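Glutamate racemase (Campylobacter jejuni, PDB 3UHF) belongs to the Asp/Glu/hydantoin racemase family of alpha/beta enzymes and holds D-glutamic acid in a pocket lined from both of its parallel-sheet halves. Local coordinates at residues A46-E51 with I241-H246; I87-I92 with P112-I117; G167-M172 with S185-Y190; G176-D181 with F207-R212. One frame throughout, in Å; residues are numbered along the deposited sequence. Where two conformers were deposited one is given.

Interaction 1 (A46-E51 with I241-H246); sequences ARLFDE and IDLKNH
The amino group of Lys-244 is held between two backbone carbonyls, one from each segment: Lys-244 NZ lies 2.6 Å from Leu-48 O and 2.7 Å from Asp-242 O. The chain curls back, turning at chi2 (-55°) and again at the last torsion (-64°). NZ meets Asp-242 O in the carbonyl plane, but at Leu-48 O it stands 33° out of it. On the way the methylenes run crosswise to Asp-50, bringing Lys-244 CD to 3.4 Å from Asp-50 OD1. The opposite charges stay apart, and Asp-50 OD2 accepts a bond from the backbone N of Met-25 instead.

Next door, Lys-244 N donates an almost straight 2.9 Å bond to Arg-47 O. Arg-47 is the positive-phi residue of the Schellman motif that ends helix 37-45. Its side chain, extended from CG to NE, runs along the other loop until NH1 reaches Asn-245 O at 2.6 Å, edge-on but by a weak, bent bond. A water donates to both Phe-49 O and His-246 O. Among the apolar side chains, Ile-241 CG2 packs 3.9 Å from Leu-48 CB, while Ile-241 CD1 touches the Phe-49 ring obliquely.

These loops lead into strands 51-56 and 249-254, neighbours in the five-stranded parallel sheet. Both cationic side chains thus meet backbone carbonyls rather than carboxylates here, so the polar fit probably depends more on main-chain course than on paired charges.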
loop_
_atom_site.group_PDB
_atom_site.type_symbol
_atom_site.label_atom_id
_atom_site.label_comp_id
_atom_site.label_asym_id
_atom_site.label_seq_id
_atom_site.Cartn_x
_atom_site.Cartn_y
_atom_site.Cartn_z
ATOM N N ALA A 46 7.147 -0.675 13.084
ATOM C CA ALA A 46 6.949 -2.011 13.652
ATOM C C ALA A 46 8.261 -2.704 14.053
ATOM O O ALA A 46 8.243 -3.743 14.723
ATOM C CB ALA A 46 6.158 -2.883 12.680
ATOM N N ARG A 47 9.385 -2.128 13.637
ATOM C CA ARG A 47 10.715 -2.660 13.941
ATOM C C ARG A 47 10.906 -4.126 13.562
ATOM O O ARG A 47 11.373 -4.931 14.370
ATOM C CB ARG A 47 11.060 -2.435 15.417
ATOM C CG ARG A 47 11.097 -0.961 15.793
ATOM C CD ARG A 47 11.975 -0.701 17.003
ATOM N NE ARG A 47 12.091 0.730 17.265
ATOM C CZ ARG A 47 13.010 1.278 18.053
ATOM N NH1 ARG A 47 13.909 0.512 18.661
ATOM N NH2 ARG A 47 13.034 2.591 18.232
ATOM N N LEU A 48 10.555 -4.462 12.326
ATOM C CA LEU A 48 10.610 -5.842 11.860
ATOM C C LEU A 48 11.938 -6.168 11.197
ATOM O O LEU A 48 12.389 -7.318 11.220
ATOM C CB LEU A 48 9.497 -6.097 10.841
ATOM C CG LEU A 48 8.039 -5.835 11.219
ATOM C CD1 LEU A 48 7.164 -6.022 9.989
ATOM C CD2 LEU A 48 7.588 -6.745 12.339
ATOM N N PHE A 49 12.559 -5.163 10.590
ATOM C CA PHE A 49 13.719 -5.395 9.736
ATOM C C PHE A 49 14.918 -4.544 10.116
ATOM O O PHE A 49 14.778 -3.503 10.759
ATOM C CB PHE A 49 13.345 -5.124 8.282
ATOM C CG PHE A 49 12.083 -5.795 7.868
ATOM C CD1 PHE A 49 10.962 -5.053 7.552
ATOM C CD2 PHE A 49 12.002 -7.178 7.837
ATOM C CE1 PHE A 49 9.785 -5.674 7.182
ATOM C CE2 PHE A 49 10.827 -7.803 7.469
ATOM C CZ PHE A 49 9.719 -7.048 7.145
ATOM N N ASP A 50 16.095 -4.995 9.694
ATOM C CA ASP A 50 17.338 -4.295 9.980
ATOM C C ASP A 50 17.619 -3.261 8.897
ATOM O O ASP A 50 18.240 -2.234 9.158
ATOM C CB ASP A 50 18.495 -5.292 10.051
ATOM C CG ASP A 50 18.293 -6.340 11.129
ATOM O OD1 ASP A 50 18.055 -5.948 12.292
ATOM O OD2 ASP A 50 18.350 -7.550 10.811
ATOM N N GLU A 51 17.170 -3.540 7.680
ATOM C CA GLU A 51 17.444 -2.645 6.565
ATOM C C GLU A 51 16.359 -2.754 5.511
ATOM O O GLU A 51 15.919 -3.849 5.172
ATOM C CB GLU A 51 18.810 -2.957 5.954
ATOM C CG GLU A 51 19.295 -1.936 4.935
ATOM C CD GLU A 51 20.770 -2.111 4.600
ATOM O OE1 GLU A 51 21.307 -3.221 4.808
ATOM O OE2 GLU A 51 21.397 -1.135 4.139
ATOM N N ILE A 241 9.585 -13.519 11.880
ATOM C CA ILE A 241 10.235 -12.247 12.170
ATOM C C ILE A 241 10.326 -11.950 13.660
ATOM O O ILE A 241 9.314 -11.720 14.323
ATOM C CB ILE A 241 9.504 -11.077 11.509
ATOM C CG1 ILE A 241 8.940 -11.489 10.150
ATOM C CG2 ILE A 241 10.438 -9.888 11.365
ATOM C CD1 ILE A 241 8.254 -10.361 9.432
ATOM N N ASP A 242 11.548 -11.949 14.179
ATOM C CA ASP A 242 11.796 -11.480 15.532
ATOM C C ASP A 242 11.846 -9.957 15.506
ATOM O O ASP A 242 12.397 -9.369 14.575
ATOM C CB ASP A 242 13.120 -12.040 16.060
ATOM C CG ASP A 242 13.080 -13.546 16.269
ATOM O OD1 ASP A 242 12.079 -14.047 16.828
ATOM O OD2 ASP A 242 14.048 -14.231 15.874
ATOM N N LEU A 243 11.259 -9.323 16.517
ATOM C CA LEU A 243 11.343 -7.875 16.651
ATOM C C LEU A 243 12.799 -7.448 16.800
ATOM O O LEU A 243 13.556 -8.048 17.565
ATOM C CB LEU A 243 10.522 -7.380 17.845
ATOM C CG LEU A 243 9.021 -7.151 17.624
ATOM C CD1 LEU A 243 8.660 -7.124 16.139
ATOM C CD2 LEU A 243 8.185 -8.178 18.368
ATOM N N LYS A 244 13.188 -6.416 16.058
ATOM C CA LYS A 244 14.566 -5.945 16.070
ATOM C C LYS A 244 14.784 -4.897 17.154
ATOM O O LYS A 244 13.839 -4.243 17.601
ATOM C CB LYS A 244 14.960 -5.380 14.703
ATOM C CG LYS A 244 14.780 -6.362 13.557
ATOM C CD LYS A 244 15.518 -7.662 13.820
ATOM C CE LYS A 244 15.400 -8.613 12.645
ATOM N NZ LYS A 244 13.992 -9.034 12.399
ATOM N N ASN A 245 16.039 -4.752 17.572
ATOM C CA ASN A 245 16.410 -3.791 18.596
ATOM C C ASN A 245 16.119 -2.362 18.152
ATOM O O ASN A 245 15.273 -1.686 18.738
ATOM C CB ASN A 245 17.886 -3.944 18.963
ATOM C CG ASN A 245 18.265 -3.143 20.192
ATOM O OD1 ASN A 245 17.401 -2.734 20.967
ATOM N ND2 ASN A 245 19.562 -2.915 20.377
ATOM N N HIS A 246 16.798 -1.951 17.080
ATOM C CA HIS A 246 16.748 -0.593 16.539
ATOM C C HIS A 246 15.795 -0.451 15.349
ATOM O O HIS A 246 15.275 -1.443 14.840
ATOM C CB HIS A 246 18.141 -0.182 16.060
ATOM C CG HIS A 246 19.173 -0.149 17.141
ATOM N ND1 HIS A 246 19.060 0.661 18.249
ATOM C CD2 HIS A 246 20.346 -0.812 17.275
ATOM C CE1 HIS A 246 20.114 0.489 19.025
ATOM N NE2 HIS A 246 20.909 -0.399 18.456
HETATM O O HOH W 1 13.734 -2.255 12.907
#

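Interaction 2 (I87-I92 with P112-I117)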
loop_
_atom_site.group_PDB
_atom_site.type_symbol
_atom_site.label_atom_id
_atom_site.label_comp_id
_atom_site.label_asym_id
_atom_site.label_seq_id
_atom_site.Cartn_x
_atom_site.Cartn_y
_atom_site.Cartn_z
ATOM N N ILE A 87 18.032 -8.881 -1.495
ATOM C CA ILE A 87 17.018 -8.733 -0.454
ATOM C C ILE A 87 16.407 -10.073 -0.057
ATOM O O ILE A 87 16.364 -11.006 -0.859
ATOM C CB ILE A 87 15.897 -7.774 -0.877
ATOM C CG1 ILE A 87 15.286 -8.217 -2.208
ATOM C CG2 ILE A 87 16.429 -6.354 -0.999
ATOM C CD1 ILE A 87 14.107 -7.342 -2.654
ATOM N N ASP A 88 15.929 -10.152 1.182
ATOM C CA ASP A 88 15.345 -11.377 1.721
ATOM C C ASP A 88 13.899 -11.568 1.277
ATOM O O ASP A 88 13.413 -12.697 1.196
ATOM C CB ASP A 88 15.422 -11.381 3.247
ATOM C CG ASP A 88 16.851 -11.432 3.757
ATOM O OD1 ASP A 88 17.715 -12.014 3.062
ATOM O OD2 ASP A 88 17.109 -10.885 4.851
ATOM N N MET A 89 13.215 -10.455 1.018
ATOM C CA MET A 89 11.886 -10.485 0.435
ATOM C C MET A 89 11.507 -9.109 -0.108
ATOM O O MET A 89 12.142 -8.100 0.209
ATOM C CB MET A 89 10.834 -10.979 1.431
ATOM C CG MET A 89 10.382 -9.977 2.454
ATOM S SD MET A 89 9.154 -10.711 3.571
ATOM C CE MET A 89 9.142 -9.503 4.878
ATOM N N LEU A 90 10.479 -9.089 -0.939
ATOM C CA LEU A 90 10.027 -7.857 -1.564
ATOM C C LEU A 90 8.573 -7.595 -1.217
ATOM O O LEU A 90 7.706 -8.458 -1.402
ATOM C CB LEU A 90 10.186 -7.940 -3.078
ATOM C CG LEU A 90 9.610 -6.748 -3.848
ATOM C CD1 LEU A 90 10.286 -5.454 -3.415
ATOM C CD2 LEU A 90 9.766 -6.964 -5.348
ATOM N N ILE A 91 8.313 -6.389 -0.723
ATOM C CA ILE A 91 6.965 -5.954 -0.426
ATOM C C ILE A 91 6.512 -4.978 -1.503
ATOM O O ILE A 91 7.180 -3.965 -1.762
ATOM C CB ILE A 91 6.886 -5.238 0.930
ATOM C CG1 ILE A 91 7.449 -6.124 2.039
ATOM C CG2 ILE A 91 5.442 -4.823 1.231
ATOM C CD1 ILE A 91 6.829 -7.503 2.076
ATOM N N ILE A 92 5.401 -5.300 -2.147
ATOM C CA ILE A 92 4.787 -4.392 -3.120
ATOM C C ILE A 92 3.792 -3.512 -2.362
ATOM O O ILE A 92 2.667 -3.929 -2.088
ATOM C CB ILE A 92 4.054 -5.180 -4.227
ATOM C CG1 ILE A 92 4.992 -6.237 -4.837
ATOM C CG2 ILE A 92 3.510 -4.242 -5.303
ATOM C CD1 ILE A 92 6.272 -5.654 -5.430
ATOM N N PRO A 112 10.449 -14.455 -1.375
ATOM C CA PRO A 112 9.022 -14.154 -1.236
ATOM C C PRO A 112 8.673 -12.752 -1.720
ATOM O O PRO A 112 9.453 -11.820 -1.520
ATOM C CB PRO A 112 8.790 -14.252 0.275
ATOM C CG PRO A 112 9.854 -15.199 0.757
ATOM C CD PRO A 112 11.046 -14.927 -0.111
ATOM N N VAL A 113 7.512 -12.624 -2.353
ATOM C CA VAL A 113 6.983 -11.334 -2.782
ATOM C C VAL A 113 5.563 -11.221 -2.248
ATOM O O VAL A 113 4.731 -12.092 -2.503
ATOM C CB VAL A 113 6.977 -11.216 -4.305
ATOM C CG1 VAL A 113 6.391 -9.861 -4.753
ATOM C CG2 VAL A 113 8.393 -11.403 -4.859
ATOM N N TYR A 114 5.291 -10.163 -1.490
ATOM C CA TYR A 114 3.968 -9.945 -0.904
ATOM C C TYR A 114 3.440 -8.586 -1.323
ATOM O O TYR A 114 4.196 -7.611 -1.321
ATOM C CB TYR A 114 4.042 -9.982 0.621
ATOM C CG TYR A 114 4.431 -11.341 1.164
ATOM C CD1 TYR A 114 3.554 -12.412 1.073
ATOM C CD2 TYR A 114 5.673 -11.552 1.749
ATOM C CE1 TYR A 114 3.900 -13.668 1.558
ATOM C CE2 TYR A 114 6.031 -12.811 2.241
ATOM C CZ TYR A 114 5.136 -13.854 2.139
ATOM O OH TYR A 114 5.476 -15.094 2.621
ATOM N N GLY A 115 2.154 -8.538 -1.674
ATOM C CA GLY A 115 1.456 -7.290 -1.964
ATOM C C GLY A 115 0.653 -6.906 -0.734
ATOM O O GLY A 115 0.853 -7.498 0.339
ATOM N N VAL A 116 -0.249 -5.937 -0.875
ATOM C CA VAL A 116 -1.004 -5.429 0.263
ATOM C C VAL A 116 -2.497 -5.768 0.221
ATOM O O VAL A 116 -3.238 -5.428 1.141
ATOM C CB VAL A 116 -0.840 -3.900 0.412
ATOM C CG1 VAL A 116 0.579 -3.557 0.876
ATOM C CG2 VAL A 116 -1.178 -3.184 -0.914
ATOM N N ILE A 117 -2.945 -6.436 -0.834
ATOM C CA ILE A 117 -4.377 -6.676 -0.985
ATOM C C ILE A 117 -4.879 -7.809 -0.080
ATOM O O ILE A 117 -5.870 -7.639 0.629
ATOM C CB ILE A 117 -4.758 -6.931 -2.456
ATOM C CG1 ILE A 117 -4.470 -5.664 -3.272
ATOM C CG2 ILE A 117 -6.222 -7.308 -2.568
ATOM C CD1 ILE A 117 -4.719 -5.806 -4.759
#
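Leu-90 pairs with Val-113 and Ile-91 with Tyr-114 in parallel register, the two segments running 28° apart. Three main-chain bonds carry the ladder: Leu-90 N to Pro-112 O (3.0 Å), Tyr-114 N to Leu-90 O (3.0 Å) and Ile-92 N to Tyr-114 O (2.7 Å). The CA-H groups of Val-113 and Ile-91 add contacts to Leu-90 O and Tyr-114 O.

On the sheet face that carries Ile-91 and Tyr-114, the methionine sulfur meets the tyrosine from its rim. Met-89 SD is 5.1 Å from the Tyr-114 ring centroid and lies in the ring plane, about equally far from CD2 and CE2, a Met-aromatic contact at the edge. A chi1 of 78°, with the chain extended beyond CG, carries the sulfur out to that rim. Ile-91 CD1 packs 4.0 Å from Tyr-114 CB. Beyond the pair, the ring meets Phe-234 and the hydroxyl is hydrogen-bonded to Glu-239.

Strand 113-114 is the outermost on its side of the five-stranded parallel sheet, and the chain reaches it from neighbouring strand 89-92 by a beta-alpha-beta crossover through helices 95-100 and 102-108. Across the two segments, the face bearing Leu-90 and Val-113 is met by aliphatic branches: Val-113 CG1 touches Ile-92 CG1 at 3.9 Å. Leu-90 also packs on Phe-111.

Past the paired strands, Val-116 turns CG1 to 3.6 Å from Ile-92 O. The Val-116 side chain is about 6 Å from the bound D-glutamic acid, and its backbone N is hydrogen-bonded to Ser-98 OG.

Interaction 3 (G167-M172 with S185-Y190)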
loop_
_atom_site.group_PDB
_atom_site.type_symbol
_atom_site.label_atom_id
_atom_site.label_comp_id
_atom_site.label_asym_id
_atom_site.label_seq_id
_atom_site.Cartn_x
_atom_site.Cartn_y
_atom_site.Cartn_z
ATOM N N GLY A 167 -10.249 8.333 -7.839
ATOM C CA GLY A 167 -8.957 8.580 -8.451
ATOM C C GLY A 167 -8.278 9.896 -8.129
ATOM O O GLY A 167 -7.046 9.955 -8.026
ATOM N N LEU A 168 -9.072 10.945 -7.949
ATOM C CA LEU A 168 -8.523 12.282 -7.731
ATOM C C LEU A 168 -7.823 12.400 -6.384
ATOM O O LEU A 168 -7.024 13.307 -6.176
ATOM C CB LEU A 168 -9.611 13.352 -7.834
ATOM C CG LEU A 168 -9.593 14.206 -9.103
ATOM C CD1 LEU A 168 -8.226 14.827 -9.317
ATOM C CD2 LEU A 168 -9.971 13.378 -10.307
ATOM N N PHE A 169 -8.129 11.491 -5.461
ATOM C CA PHE A 169 -7.483 11.535 -4.156
ATOM C C PHE A 169 -5.960 11.443 -4.294
ATOM O O PHE A 169 -5.231 12.041 -3.513
ATOM C CB PHE A 169 -7.970 10.409 -3.234
ATOM C CG PHE A 169 -9.373 10.590 -2.696
ATOM C CD1 PHE A 169 -9.993 9.535 -2.010
ATOM C CD2 PHE A 169 -10.058 11.781 -2.838
ATOM C CE1 PHE A 169 -11.273 9.681 -1.499
ATOM C CE2 PHE A 169 -11.343 11.940 -2.314
ATOM C CZ PHE A 169 -11.949 10.872 -1.649
ATOM N N VAL A 170 -5.482 10.693 -5.286
ATOM C CA VAL A 170 -4.041 10.515 -5.466
ATOM C C VAL A 170 -3.328 11.846 -5.744
ATOM O O VAL A 170 -2.445 12.240 -4.976
ATOM C CB VAL A 170 -3.696 9.444 -6.550
ATOM C CG1 VAL A 170 -2.219 9.541 -6.959
ATOM C CG2 VAL A 170 -4.051 8.025 -6.060
ATOM N N PRO A 171 -3.709 12.557 -6.824
ATOM C CA PRO A 171 -3.004 13.832 -7.041
ATOM C C PRO A 171 -3.291 14.894 -5.974
ATOM O O PRO A 171 -2.438 15.750 -5.755
ATOM C CB PRO A 171 -3.506 14.294 -8.423
ATOM C CG PRO A 171 -4.785 13.559 -8.648
ATOM C CD PRO A 171 -4.591 12.222 -7.958
ATOM N N MET A 172 -4.466 14.867 -5.342
ATOM C CA MET A 172 -4.737 15.803 -4.249
ATOM C C MET A 172 -3.755 15.609 -3.097
ATOM O O MET A 172 -3.202 16.581 -2.578
ATOM C CB MET A 172 -6.184 15.692 -3.761
ATOM C CG MET A 172 -7.159 16.219 -4.808
ATOM S SD MET A 172 -8.892 15.976 -4.383
ATOM C CE MET A 172 -9.170 17.435 -3.362
ATOM N N SER A 185 -15.348 18.723 -1.055
ATOM C CA SER A 185 -16.086 18.643 -2.314
ATOM C C SER A 185 -15.771 17.363 -3.092
ATOM O O SER A 185 -16.649 16.789 -3.740
ATOM C CB SER A 185 -15.802 19.874 -3.177
ATOM O OG SER A 185 -16.265 21.051 -2.536
ATOM N N ALA A 186 -14.522 16.917 -3.030
ATOM C CA ALA A 186 -14.135 15.663 -3.675
ATOM C C ALA A 186 -14.833 14.481 -2.998
ATOM O O ALA A 186 -15.318 13.559 -3.652
ATOM C CB ALA A 186 -12.643 15.476 -3.597
ATOM N N MET A 187 -14.863 14.514 -1.677
ATOM C CA MET A 187 -15.531 13.452 -0.932
ATOM C C MET A 187 -17.022 13.419 -1.258
ATOM O O MET A 187 -17.598 12.337 -1.455
ATOM C CB MET A 187 -15.273 13.596 0.565
ATOM C CG MET A 187 -13.830 13.308 0.919
ATOM S SD MET A 187 -13.515 13.157 2.701
ATOM C CE MET A 187 -13.901 14.822 3.244
ATOM N N GLU A 188 -17.641 14.592 -1.358
ATOM C CA GLU A 188 -19.057 14.655 -1.695
ATOM C C GLU A 188 -19.288 14.139 -3.104
ATOM O O GLU A 188 -20.281 13.458 -3.372
ATOM C CB GLU A 188 -19.609 16.070 -1.517
ATOM C CG GLU A 188 -19.662 16.494 -0.056
ATOM C CD GLU A 188 -20.061 17.946 0.143
ATOM O OE1 GLU A 188 -20.177 18.697 -0.857
ATOM O OE2 GLU A 188 -20.248 18.340 1.314
ATOM N N TYR A 189 -18.347 14.439 -3.995
ATOM C CA TYR A 189 -18.430 13.982 -5.372
ATOM C C TYR A 189 -18.412 12.461 -5.450
ATOM O O TYR A 189 -19.270 11.862 -6.101
ATOM C CB TYR A 189 -17.274 14.565 -6.188
ATOM C CG TYR A 189 -17.152 14.025 -7.600
ATOM C CD1 TYR A 189 -17.980 14.484 -8.616
ATOM C CD2 TYR A 189 -16.180 13.081 -7.919
ATOM C CE1 TYR A 189 -17.859 14.006 -9.912
ATOM C CE2 TYR A 189 -16.050 12.595 -9.214
ATOM C CZ TYR A 189 -16.893 13.062 -10.205
ATOM O OH TYR A 189 -16.767 12.588 -11.490
ATOM N N TYR A 190 -17.441 11.834 -4.800
ATOM C CA TYR A 190 -17.325 10.383 -4.890
ATOM C C TYR A 190 -18.371 9.661 -4.047
ATOM O O TYR A 190 -18.816 8.583 -4.412
ATOM C CB TYR A 190 -15.931 9.897 -4.486
ATOM C CG TYR A 190 -14.873 10.212 -5.517
ATOM C CD1 TYR A 190 -13.800 11.033 -5.212
ATOM C CD2 TYR A 190 -14.979 9.713 -6.806
ATOM C CE1 TYR A 190 -12.837 11.332 -6.169
ATOM C CE2 TYR A 190 -14.025 10.006 -7.774
ATOM C CZ TYR A 190 -12.959 10.812 -7.447
ATOM O OH TYR A 190 -12.013 11.100 -8.411
#
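Tyr-190 drives the edge of its ring at the face of Phe-169, a T-shaped pair with centroids 5.4 Å apart and planes at 80°. The two side chains slide past each other in opposite directions, each reaching toward the other's backbone. Their nearest atoms are Tyr-190 CD1 and Phe-169 CE2, at 3.9 Å. This reach carries the phenol on to the start of the other segment, where Leu-168 N donates to Tyr-190 OH over 3.0 Å. Leu-168 CB lies beside the same end of the ring, 4.2 Å from Tyr-190 CE1. Within its own helix Tyr-190 is backed by Tyr-189, whose CD2 sits over the centre of one ring face.

These residues join helices 169-174 and 181-191, which follow strand 161-165 in the half of the alpha/beta fold built on the four-stranded parallel sheet. Val-170, on the first of them, touches the bound D-glutamic acid.

Ala-186 CB fits between the edge of the Phe-169 ring and the end of Met-172, in the ring plane and 4.0 Å from Phe-169 CE2. The same methyl is met by Met-172, whose last torsion (85°) folds the chain so that both SD, at 3.9 Å from Ala-186 CB, and the terminal CE touch it. Met-187 approaches Phe-169 crosswise, CG lying 4.0 Å from CZ, and continues onto Leu-214 and Tyr-217 of helix 211-218.

Interaction 4 (G176-D181 with F207-R212)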
loop_
_atom_site.group_PDB
_atom_site.type_symbol
_atom_site.label_atom_id
_atom_site.label_comp_id
_atom_site.label_asym_id
_atom_site.label_seq_id
_atom_site.Cartn_x
_atom_site.Cartn_y
_atom_site.Cartn_z
ATOM N N GLY A 176 -0.593 18.012 -1.449
ATOM C CA GLY A 176 -0.634 18.309 -0.024
ATOM C C GLY A 176 -1.999 18.689 0.512
ATOM O O GLY A 176 -2.106 19.320 1.565
ATOM N N ILE A 177 -3.054 18.309 -0.203
ATOM C CA ILE A 177 -4.412 18.648 0.227
ATOM C C ILE A 177 -4.994 17.537 1.103
ATOM O O ILE A 177 -5.430 16.512 0.589
ATOM C CB ILE A 177 -5.329 18.890 -0.992
ATOM C CG1 ILE A 177 -4.751 20.002 -1.869
ATOM C CG2 ILE A 177 -6.731 19.274 -0.542
ATOM C CD1 ILE A 177 -5.416 20.106 -3.228
ATOM N N PHE A 178 -5.003 17.739 2.420
ATOM C CA PHE A 178 -5.403 16.666 3.341
ATOM C C PHE A 178 -6.691 16.980 4.098
ATOM O O PHE A 178 -7.192 16.146 4.861
ATOM C CB PHE A 178 -4.291 16.392 4.360
ATOM C CG PHE A 178 -2.944 16.147 3.749
ATOM C CD1 PHE A 178 -2.807 15.381 2.599
ATOM C CD2 PHE A 178 -1.806 16.685 4.324
ATOM C CE1 PHE A 178 -1.562 15.159 2.038
ATOM C CE2 PHE A 178 -0.558 16.462 3.767
ATOM C CZ PHE A 178 -0.436 15.696 2.623
ATOM N N GLU A 179 -7.215 18.183 3.892
ATOM C CA GLU A 179 -8.426 18.637 4.557
ATOM C C GLU A 179 -8.900 19.891 3.851
ATOM O O GLU A 179 -8.268 20.343 2.900
ATOM C CB GLU A 179 -8.145 18.960 6.021
ATOM C CG GLU A 179 -7.118 20.067 6.196
ATOM C CD GLU A 179 -6.821 20.367 7.651
ATOM O OE1 GLU A 179 -7.730 20.211 8.494
ATOM O OE2 GLU A 179 -5.674 20.758 7.953
ATOM N N GLY A 180 -10.011 20.455 4.315
ATOM C CA GLY A 180 -10.508 21.707 3.768
ATOM C C GLY A 180 -11.670 21.558 2.798
ATOM O O GLY A 180 -12.112 20.445 2.515
ATOM N N ASP A 181 -12.146 22.690 2.279
ATOM C CA ASP A 181 -13.349 22.742 1.452
ATOM C C ASP A 181 -13.228 21.974 0.136
ATOM O O ASP A 181 -14.185 21.355 -0.316
ATOM C CB ASP A 181 -13.713 24.200 1.132
ATOM C CG ASP A 181 -14.233 24.975 2.338
ATOM O OD1 ASP A 181 -14.551 24.349 3.360
ATOM O OD2 ASP A 181 -14.330 26.222 2.239
ATOM N N PHE A 207 -3.929 7.016 0.471
ATOM C CA PHE A 207 -5.141 7.333 1.216
ATOM C C PHE A 207 -5.005 7.509 2.737
ATOM O O PHE A 207 -5.834 8.205 3.331
ATOM C CB PHE A 207 -6.304 6.388 0.872
ATOM C CG PHE A 207 -6.763 6.453 -0.582
ATOM C CD1 PHE A 207 -6.185 7.332 -1.503
ATOM C CD2 PHE A 207 -7.796 5.632 -1.008
ATOM C CE1 PHE A 207 -6.614 7.355 -2.837
ATOM C CE2 PHE A 207 -8.240 5.651 -2.314
ATOM C CZ PHE A 207 -7.652 6.515 -3.244
ATOM N N PRO A 208 -3.986 6.886 3.380
ATOM C CA PRO A 208 -3.845 7.195 4.809
ATOM C C PRO A 208 -3.657 8.691 5.110
ATOM O O PRO A 208 -3.987 9.142 6.211
ATOM C CB PRO A 208 -2.595 6.392 5.216
ATOM C CG PRO A 208 -2.673 5.167 4.371
ATOM C CD PRO A 208 -3.163 5.711 3.006
ATOM N N LEU A 209 -3.146 9.452 4.147
ATOM C CA LEU A 209 -2.926 10.886 4.357
ATOM C C LEU A 209 -4.267 11.614 4.482
ATOM O O LEU A 209 -4.333 12.735 4.987
ATOM C CB LEU A 209 -2.097 11.487 3.208
ATOM C CG LEU A 209 -0.569 11.310 3.207
ATOM C CD1 LEU A 209 0.071 12.026 4.390
ATOM C CD2 LEU A 209 -0.171 9.832 3.182
ATOM N N LEU A 210 -5.330 10.966 4.005
ATOM C CA LEU A 210 -6.678 11.519 4.054
ATOM C C LEU A 210 -7.514 10.867 5.144
ATOM O O LEU A 210 -8.721 11.102 5.240
ATOM C CB LEU A 210 -7.383 11.285 2.718
ATOM C CG LEU A 210 -6.692 11.852 1.484
ATOM C CD1 LEU A 210 -7.545 11.622 0.251
ATOM C CD2 LEU A 210 -6.400 13.348 1.652
ATOM N N GLY A 211 -6.885 10.026 5.955
ATOM C CA GLY A 211 -7.637 9.241 6.915
ATOM C C GLY A 211 -8.431 10.060 7.917
ATOM O O GLY A 211 -9.589 9.745 8.197
ATOM N N ARG A 212 -7.824 11.107 8.463
ATOM C CA ARG A 212 -8.529 11.939 9.432
ATOM C C ARG A 212 -9.762 12.578 8.793
ATOM O O ARG A 212 -10.846 12.595 9.379
ATOM C CB ARG A 212 -7.606 13.012 10.009
ATOM C CG ARG A 212 -8.261 13.886 11.070
ATOM C CD ARG A 212 -7.313 14.965 11.583
ATOM N NE ARG A 212 -6.957 15.914 10.531
ATOM C CZ ARG A 212 -5.807 15.899 9.862
ATOM N NH1 ARG A 212 -5.578 16.802 8.918
ATOM N NH2 ARG A 212 -4.886 14.984 10.137
HETATM O O HOH W 2 -6.765 13.860 6.544
#
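Phe-178 and Leu-209 lie side by side and point the same way, with Phe-178 CE1 3.9 Å from Leu-209 CB. The Phe-178 ring has Leu-209 CD1 near the rim of one face and the carbonyl O of Gly-176, from its own segment, 3.7 Å above the centre of the other. A chi1 of -52° sets CG anti to the carbonyl carbon and lays the ring along Leu-209, while the backbone position brings Phe-178 CB to 3.7 Å from Leu-209 O.

Leu-210 works from another direction. Its chi2 of -176° extends CD1, which leaves CD2 as the branch turned to the ring edge and to Ile-177 O, 3.5 Å from Leu-210 CD2.

The charged side chains on the outside meet only loosely. Arg-212 bends at chi3, and its NH1 stops 4.1 Å from Glu-179 OE1, too far for a salt bridge; the carboxylate and guanidinium planes are 68° apart. A water bridges Phe-178 O, at 2.9 Å, and Leu-209 O, though other acceptors compete for its protons. Phe-178 O has a second hydrogen-bonding partner in Ser-213 OG.

The contact sets the loop between helices 169-174 and 181-191 against the 3-10 turn leading into helix 211-218. Val-173 of the first helix touches Phe-178, Leu-209 and Leu-210, while Leu-183 of the second packs on Ile-177 and Leu-210.

How the interactions relate
Interactions 1 and 2 belong to the half built on the five-stranded sheet, their centres 16 Å apart: the loops of the first lead into two of its strands, and the second pairs two others. They touch where Phe-49 packs on Met-89. Interactions 3 and 4, centres 10 Å apart, interlock along the chain in the half with the four-stranded sheet: interaction 3 joins helices 169-174 and 181-191, interaction 4 involves the loop connecting them, and Phe-169 packs on Phe-207 and Leu-210. Interaction 1 spans the other three, returning the chain to the first sheet. The centres of interactions 1 and 3 lie 36 Å apart, and the D-glutamic acid pocket draws residues from both halves.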